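Local coordinates for oxidoreductase, short chain dehydrogenase/reductase family protein (Bifidobacterium adolescentis L2-32, PDB 6OW4) that acts as an NADH-dependent 20beta-hydroxysteroid dehydrogenase of the short-chain dehydrogenase/reductase family, at residues F[224-229]-F[278-283]. Sequence-based numbering, arbitrary orientation.
Sequences RSNTIS and SYVTGT
Ser225 and Thr227 on strand 224-229 bond to the chain of 278-283, which runs in roughly the same direction but at an angle. Arg224 lies nearest Thr281, and Asn226 nearest Gly282. Gly282 N donates to Ser225 O at 2.7 Å. Thr227 N donates to Thr283 O at 3.2 Å. Gly282, at positive phi, bends the loop between these two bonds. Water 1 donates to Thr283 O and, weakly, to Ser225 O.

Side chains add further bonds. Thr281 turns OG1 away from its own N (chi1 -169°), which brings it to Ser225 N, from which it accepts at 3.1 Å. The amide of Asn226 binds the loop twice. Its OD1 accepts from Thr283 N at 3.2 Å, and its ND2 donates to Val280 O at 3.0 Å. Val280 O also takes Arg224 NH1, at 2.8 Å. The arginine reaches it in the carbonyl plane, with the oxygen at the guanidinium edge; Asn226 ND2 comes from above the Val280 carbonyl plane. Ser278 CA sits over one guanidinium face, offset toward the rim, and Arg224 NH2 bonds to Leu272 O, near the end of helix 262-273. With alanine here, Val280 O is likely to keep just the Asn226 bond from this strand, and Leu272 O to lose its guanidinium partner.

Met256 of the second subunit packs on Arg224, so the contact borders a subunit interface. Further along, Thr227 OG1 bonds to Asp284 OD1. The contact joins strand 223-230 to the loop leading into strand 284-287. These are the last two strands at one edge of the parallel sheet, within this chain, of the Rossmann fold characteristic of short-chain dehydrogenases.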
loop_
_atom_site.group_PDB
_atom_site.type_symbol
_atom_site.label_atom_id
_atom_site.label_comp_id
_atom_site.label_asym_id
_atom_site.label_seq_id
_atom_site.Cartn_x
_atom_site.Cartn_y
_atom_site.Cartn_z
ATOM N N ARG F 224 -2.455 -20.560 -7.428
ATOM C CA ARG F 224 -2.653 -19.104 -7.200
ATOM C C ARG F 224 -3.256 -18.910 -5.807
ATOM O O ARG F 224 -4.027 -19.790 -5.372
ATOM C CB ARG F 224 -3.547 -18.501 -8.289
ATOM C CG ARG F 224 -2.968 -18.618 -9.691
ATOM C CD ARG F 224 -3.839 -18.008 -10.772
ATOM N NE ARG F 224 -5.189 -18.560 -10.802
ATOM C CZ ARG F 224 -6.283 -17.966 -10.325
ATOM N NH1 ARG F 224 -6.218 -16.772 -9.756
ATOM N NH2 ARG F 224 -7.452 -18.576 -10.424
ATOM N N SER F 225 -2.897 -17.814 -5.134
ATOM C CA SER F 225 -3.372 -17.449 -3.775
ATOM C C SER F 225 -3.709 -15.958 -3.738
ATOM O O SER F 225 -2.792 -15.140 -3.938
ATOM C CB SER F 225 -2.352 -17.800 -2.723
ATOM O OG SER F 225 -2.831 -17.479 -1.422
ATOM N N ASN F 226 -4.977 -15.630 -3.492
ATOM C CA ASN F 226 -5.482 -14.233 -3.451
ATOM C C ASN F 226 -6.401 -14.070 -2.239
ATOM O O ASN F 226 -6.861 -15.093 -1.697
ATOM C CB ASN F 226 -6.197 -13.856 -4.750
ATOM C CG ASN F 226 -5.268 -13.848 -5.944
ATOM O OD1 ASN F 226 -4.410 -12.974 -6.061
ATOM N ND2 ASN F 226 -5.432 -14.815 -6.834
ATOM N N THR F 227 -6.645 -12.821 -1.842
ATOM C CA THR F 227 -7.561 -12.448 -0.737
ATOM C C THR F 227 -8.711 -11.596 -1.279
ATOM O O THR F 227 -8.508 -10.873 -2.273
ATOM C CB THR F 227 -6.818 -11.698 0.371
ATOM O OG1 THR F 227 -6.221 -10.543 -0.215
ATOM C CG2 THR F 227 -5.761 -12.545 1.039
ATOM N N ILE F 228 -9.871 -11.701 -0.632
ATOM C CA ILE F 228 -11.040 -10.798 -0.816
ATOM C C ILE F 228 -11.217 -10.024 0.492
ATOM O O ILE F 228 -11.322 -10.674 1.547
ATOM C CB ILE F 228 -12.293 -11.604 -1.205
ATOM C CG1 ILE F 228 -12.052 -12.417 -2.479
ATOM C CG2 ILE F 228 -13.510 -10.697 -1.337
ATOM C CD1 ILE F 228 -13.170 -13.371 -2.822
ATOM N N SER F 229 -11.210 -8.692 0.419
ATOM C CA SER F 229 -11.364 -7.772 1.575
ATOM C C SER F 229 -12.732 -7.102 1.503
ATOM O O SER F 229 -12.834 -5.939 1.112
ATOM C CB SER F 229 -10.251 -6.762 1.603
ATOM O OG SER F 229 -9.008 -7.400 1.844
ATOM N N SER F 278 -6.535 -16.048 -14.208
ATOM C CA SER F 278 -5.433 -17.034 -14.386
ATOM C C SER F 278 -4.050 -16.382 -14.233
ATOM O O SER F 278 -3.089 -17.133 -13.980
ATOM C CB SER F 278 -5.550 -17.753 -15.709
ATOM O OG SER F 278 -5.678 -16.829 -16.779
ATOM N N TYR F 279 -3.933 -15.056 -14.389
ATOM C CA TYR F 279 -2.664 -14.302 -14.189
ATOM C C TYR F 279 -2.782 -13.369 -12.975
ATOM O O TYR F 279 -2.025 -12.374 -12.896
ATOM C CB TYR F 279 -2.288 -13.524 -15.452
ATOM C CG TYR F 279 -0.826 -13.163 -15.548
ATOM C CD1 TYR F 279 0.150 -14.146 -15.590
ATOM C CD2 TYR F 279 -0.414 -11.841 -15.603
ATOM C CE1 TYR F 279 1.497 -13.826 -15.677
ATOM C CE2 TYR F 279 0.928 -11.503 -15.690
ATOM C CZ TYR F 279 1.888 -12.499 -15.726
ATOM O OH TYR F 279 3.211 -12.174 -15.816
ATOM N N VAL F 280 -3.690 -13.690 -12.048
ATOM C CA VAL F 280 -3.876 -12.959 -10.760
ATOM C C VAL F 280 -3.451 -13.892 -9.621
ATOM O O VAL F 280 -4.081 -14.955 -9.460
ATOM C CB VAL F 280 -5.329 -12.476 -10.578
ATOM C CG1 VAL F 280 -5.459 -11.513 -9.406
ATOM C CG2 VAL F 280 -5.881 -11.847 -11.849
ATOM N N THR F 281 -2.412 -13.512 -8.876
ATOM C CA THR F 281 -1.925 -14.238 -7.673
ATOM C C THR F 281 -1.198 -13.258 -6.745
ATOM O O THR F 281 -0.568 -12.318 -7.257
ATOM C CB THR F 281 -1.047 -15.430 -8.074
ATOM O OG1 THR F 281 -0.834 -16.236 -6.915
ATOM C CG2 THR F 281 0.284 -15.023 -8.668
ATOM N N GLY F 282 -1.301 -13.475 -5.432
ATOM C CA GLY F 282 -0.574 -12.711 -4.401
ATOM C C GLY F 282 -1.061 -11.275 -4.291
ATOM O O GLY F 282 -0.265 -10.420 -3.858
ATOM N N THR F 283 -2.322 -11.018 -4.651
ATOM C CA THR F 283 -2.963 -9.679 -4.552
ATOM C C THR F 283 -4.296 -9.791 -3.803
ATOM O O THR F 283 -4.707 -10.918 -3.467
ATOM C CB THR F 283 -3.135 -9.034 -5.934
ATOM O OG1 THR F 283 -3.504 -7.673 -5.717
ATOM C CG2 THR F 283 -4.169 -9.720 -6.801
HETATM O O HOH W 1 -2.556 -12.412 -1.781
#